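Proabylysin (PDB 4JIU) is the zymogen of abylysin, a small soluble zinc metallopeptidase of the minigluzincin family that probably hydrolyses peptide bonds once activated. Local coordinates at residues T39-D43 / I57-L62. The protein carries 1 engineered substitution. Sequence-based numbering, arbitrary orientation. Where two conformers were deposited one is given.
Sequences TITLD and ILIHEL. With ZN (zinc ion), chain B.
Ile40 carries most of this contact, meeting the helix with both of its branches. The longer one, extended at chi2 (169°), passes along CB of Glu61 and carries CD1 to 3.8 Å from CD2 of Leu62, the two side chains crossing at about a right angle; the same methyl is 4.4 Å from CD2 of Leu58. The shorter branch sits against the aliphatic base of Glu61, Ile40 CG2 lying 4.0 Å from Glu61 CB. Beta-branching thus lets one strand residue touch the helix at several points. Farther along, the fork of Leu42 serves two partners: CD2 is 3.8 Å from CG2 of Ile57, while CD1 stays 4.4 Å from CD2 of Leu58. Leu58 lies loosely against both strand residues and also packs on Leu5 of helix 2-13.

The partners belong to the middle strand of a three-stranded mixed sheet and to helix 51-67, which bears the HExxH signature of zinc peptidases; their local axes approach to 9.5 Å and run at 140°. Strand 39-42 backs the helix that supplies two zinc ligands, His60 and His64.

Polar ends lie off this apolar seam. Glu61 offers CB and CG to Ile40, then bends at chi2 (-57°), which leads its carboxylate away, close to the C-terminal carboxylate of Val105. His60 points elsewhere from the start and binds zinc through NE2 at 2.0 Å; its ND1 hydrogen-bonds the Tyr56 hydroxyl, helping fix the ring's rotation. His72 and the carbonyl oxygen of Val105, the chain's last residue, complete the site, consistent with a self-blocked zymogen.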
ATOM      1  N   THR A  39      10.643  -2.382  -4.099  1.00 10.64           N
ATOM      2  CA  THR A  39       9.584  -3.245  -4.596  1.00 10.26           C
ATOM      3  C   THR A  39       8.417  -3.245  -3.604  1.00  9.29           C
ATOM      4  O   THR A  39       8.584  -3.021  -2.408  1.00 10.50           O
ATOM      5  CB  THR A  39      10.037  -4.693  -4.822  1.00 10.93           C
ATOM      6  OG1 THR A  39      10.434  -5.275  -3.549  1.00 12.09           O
ATOM      7  CG2 THR A  39      11.202  -4.762  -5.809  1.00 12.84           C
ATOM      8  N   ILE A  40       7.267  -3.527  -4.168  1.00  9.20           N
ATOM      9  CA  ILE A  40       6.047  -3.820  -3.412  1.00  9.15           C
ATOM     10  C   ILE A  40       5.601  -5.216  -3.834  1.00  9.95           C
ATOM     11  O   ILE A  40       5.409  -5.429  -5.032  1.00 11.79           O
ATOM     12  CB  ILE A  40       4.941  -2.802  -3.655  1.00 10.00           C
ATOM     13  CG1 ILE A  40       5.349  -1.372  -3.296  1.00 10.36           C
ATOM     14  CG2 ILE A  40       3.675  -3.293  -2.949  1.00 11.35           C
ATOM     15  CD1 ILE A  40       4.408  -0.290  -3.744  1.00 11.93           C
ATOM     16  N   THR A  41       5.484  -6.137  -2.899  1.00 10.28           N
ATOM     17  CA  THR A  41       4.975  -7.475  -3.191  1.00 10.87           C
ATOM     18  C   THR A  41       3.586  -7.601  -2.633  1.00 11.26           C
ATOM     19  O   THR A  41       3.327  -7.268  -1.473  1.00 12.20           O
ATOM     20  CB  THR A  41       5.930  -8.505  -2.577  1.00 12.42           C
ATOM     21  OG1 THR A  41       7.244  -8.351  -3.134  1.00 13.85           O
ATOM     22  CG2 THR A  41       5.450  -9.909  -2.909  1.00 15.16           C
ATOM     23  N   LEU A  42       2.657  -8.081  -3.481  1.00 11.94           N
ATOM     24  CA  LEU A  42       1.269  -8.206  -3.168  1.00 11.38           C
ATOM     25  C   LEU A  42       0.878  -9.676  -3.286  1.00 11.50           C
ATOM     26  O   LEU A  42       1.229 -10.324  -4.282  1.00 12.31           O
ATOM     27  CB  LEU A  42       0.382  -7.459  -4.170  1.00 13.01           C
ATOM     28  CG  LEU A  42       0.720  -5.959  -4.370  1.00 12.30           C
ATOM     29  CD1 LEU A  42      -0.114  -5.447  -5.527  1.00 15.24           C
ATOM     30  CD2 LEU A  42       0.534  -5.203  -3.078  1.00 12.76           C
ATOM     31  N   ASP A  43       0.094 -10.142  -2.365  1.00 11.78           N
ATOM     32  CA  ASP A  43      -0.543 -11.465  -2.484  1.00 12.35           C
ATOM     33  C   ASP A  43      -1.580 -11.416  -3.592  1.00 12.47           C
ATOM     34  O   ASP A  43      -2.217 -10.383  -3.766  1.00 13.61           O
ATOM     35  CB  ASP A  43      -1.190 -11.839  -1.171  1.00 13.80           C
ATOM     36  CG  ASP A  43      -1.741 -13.236  -1.185  1.00 15.52           C
ATOM     37  OD1 ASP A  43      -2.915 -13.395  -1.588  1.00 17.45           O
ATOM     38  OD2 ASP A  43      -1.003 -14.178  -0.825  1.00 15.92           O
ATOM     39  N   ILE A  57      -3.773  -0.115  -0.340  1.00  9.24           N
ATOM     40  CA  ILE A  57      -2.599  -0.943  -0.139  1.00  9.30           C
ATOM     41  C   ILE A  57      -1.369  -0.336  -0.814  1.00  9.14           C
ATOM     42  O   ILE A  57      -0.297  -0.297  -0.221  1.00  9.77           O
ATOM     43  CB  ILE A  57      -2.870  -2.397  -0.594  1.00  9.91           C
ATOM     44  CG1 ILE A  57      -3.942  -3.034   0.302  1.00 11.99           C
ATOM     45  CG2 ILE A  57      -1.578  -3.187  -0.623  1.00 11.88           C
ATOM     46  CD1 ILE A  57      -4.492  -4.300  -0.213  1.00 14.64           C
ATOM     47  N   LEU A  58      -1.514   0.083  -2.064  1.00  9.35           N
ATOM     48  CA  LEU A  58      -0.401   0.690  -2.769  1.00  9.23           C
ATOM     49  C   LEU A  58       0.086   1.936  -2.074  1.00  8.96           C
ATOM     50  O   LEU A  58       1.300   2.162  -1.956  1.00 10.07           O
ATOM     51  CB  LEU A  58      -0.785   0.958  -4.220  1.00 10.93           C
ATOM     52  CG  LEU A  58      -0.958  -0.296  -5.076  1.00 11.85           C
ATOM     53  CD1 LEU A  58      -1.438   0.098  -6.468  1.00 16.53           C
ATOM     54  CD2 LEU A  58       0.288  -1.122  -5.203  1.00 13.65           C
ATOM     55  N   ILE A  59      -0.824   2.823  -1.655  1.00  9.13           N
ATOM     56  CA  ILE A  59      -0.461   4.041  -0.955  1.00  8.89           C
ATOM     57  C   ILE A  59       0.223   3.706   0.363  1.00  8.51           C
ATOM     58  O   ILE A  59       1.242   4.366   0.684  1.00  9.51           O
ATOM     59  CB  ILE A  59      -1.681   4.944  -0.776  1.00  9.36           C
ATOM     60  CG1 ILE A  59      -2.132   5.614  -2.082  1.00 10.34           C
ATOM     61  CG2 ILE A  59      -1.453   5.974   0.331  1.00 10.08           C
ATOM     62  CD1 ILE A  59      -1.207   6.701  -2.580  1.00 11.26           C
ATOM     63  N   HIS A  60      -0.301   2.762   1.114  1.00  9.10           N
ATOM     64  CA  HIS A  60       0.290   2.362   2.381  1.00  8.81           C
ATOM     65  C   HIS A  60       1.704   1.893   2.169  1.00  8.43           C
ATOM     66  O   HIS A  60       2.645   2.274   2.896  1.00  9.21           O
ATOM     67  CB  HIS A  60      -0.617   1.308   3.022  1.00  9.40           C
ATOM     68  CG  HIS A  60      -0.114   0.835   4.356  1.00  9.02           C
ATOM     69  ND1 HIS A  60      -0.765   1.143   5.528  1.00 10.23           N
ATOM     70  CD2 HIS A  60       0.918   0.069   4.778  1.00  9.43           C
ATOM     71  CE1 HIS A  60      -0.143   0.607   6.571  1.00 10.76           C
ATOM     72  NE2 HIS A  60       0.933  -0.045   6.123  1.00 10.77           N
ATOM     73  N   GLU A  61       1.881   0.995   1.199  1.00  8.71           N
ATOM     74  CA  GLU A  61       3.224   0.456   0.976  1.00  8.84           C
ATOM     75  C   GLU A  61       4.206   1.500   0.412  1.00  8.78           C
ATOM     76  O   GLU A  61       5.336   1.587   0.839  1.00  9.27           O
ATOM     77  CB  GLU A  61       3.163  -0.796   0.135  1.00  9.29           C
ATOM     78  CG  GLU A  61       2.362  -1.922   0.768  1.00  9.98           C
ATOM     79  CD  GLU A  61       2.844  -2.341   2.133  1.00 11.63           C
ATOM     80  OE1 GLU A  61       3.986  -2.148   2.556  1.00 14.37           O
ATOM     81  OE2 GLU A  61       1.980  -2.929   2.851  1.00 13.49           O
ATOM     82  N   LEU A  62       3.727   2.350  -0.501  1.00  8.74           N
ATOM     83  CA  LEU A  62       4.533   3.427  -1.017  0.59  9.55           C
ATOM     84  C   LEU A  62       4.901   4.396   0.114  1.00  9.52           C
ATOM     85  O   LEU A  62       6.020   4.925   0.110  1.00 10.77           O
ATOM     86  CB  LEU A  62       3.864   4.239  -2.130  0.59  9.83           C
ATOM     87  CG  LEU A  62       3.806   3.552  -3.480  0.59 10.37           C
ATOM     88  CD1 LEU A  62       2.894   4.313  -4.413  0.59 16.30           C
ATOM     89  CD2 LEU A  62       5.188   3.407  -4.109  0.59 11.90           C
TER
HETATM   90 ZN    ZN B 201       2.461  -0.709   7.196  0.96 10.19          ZN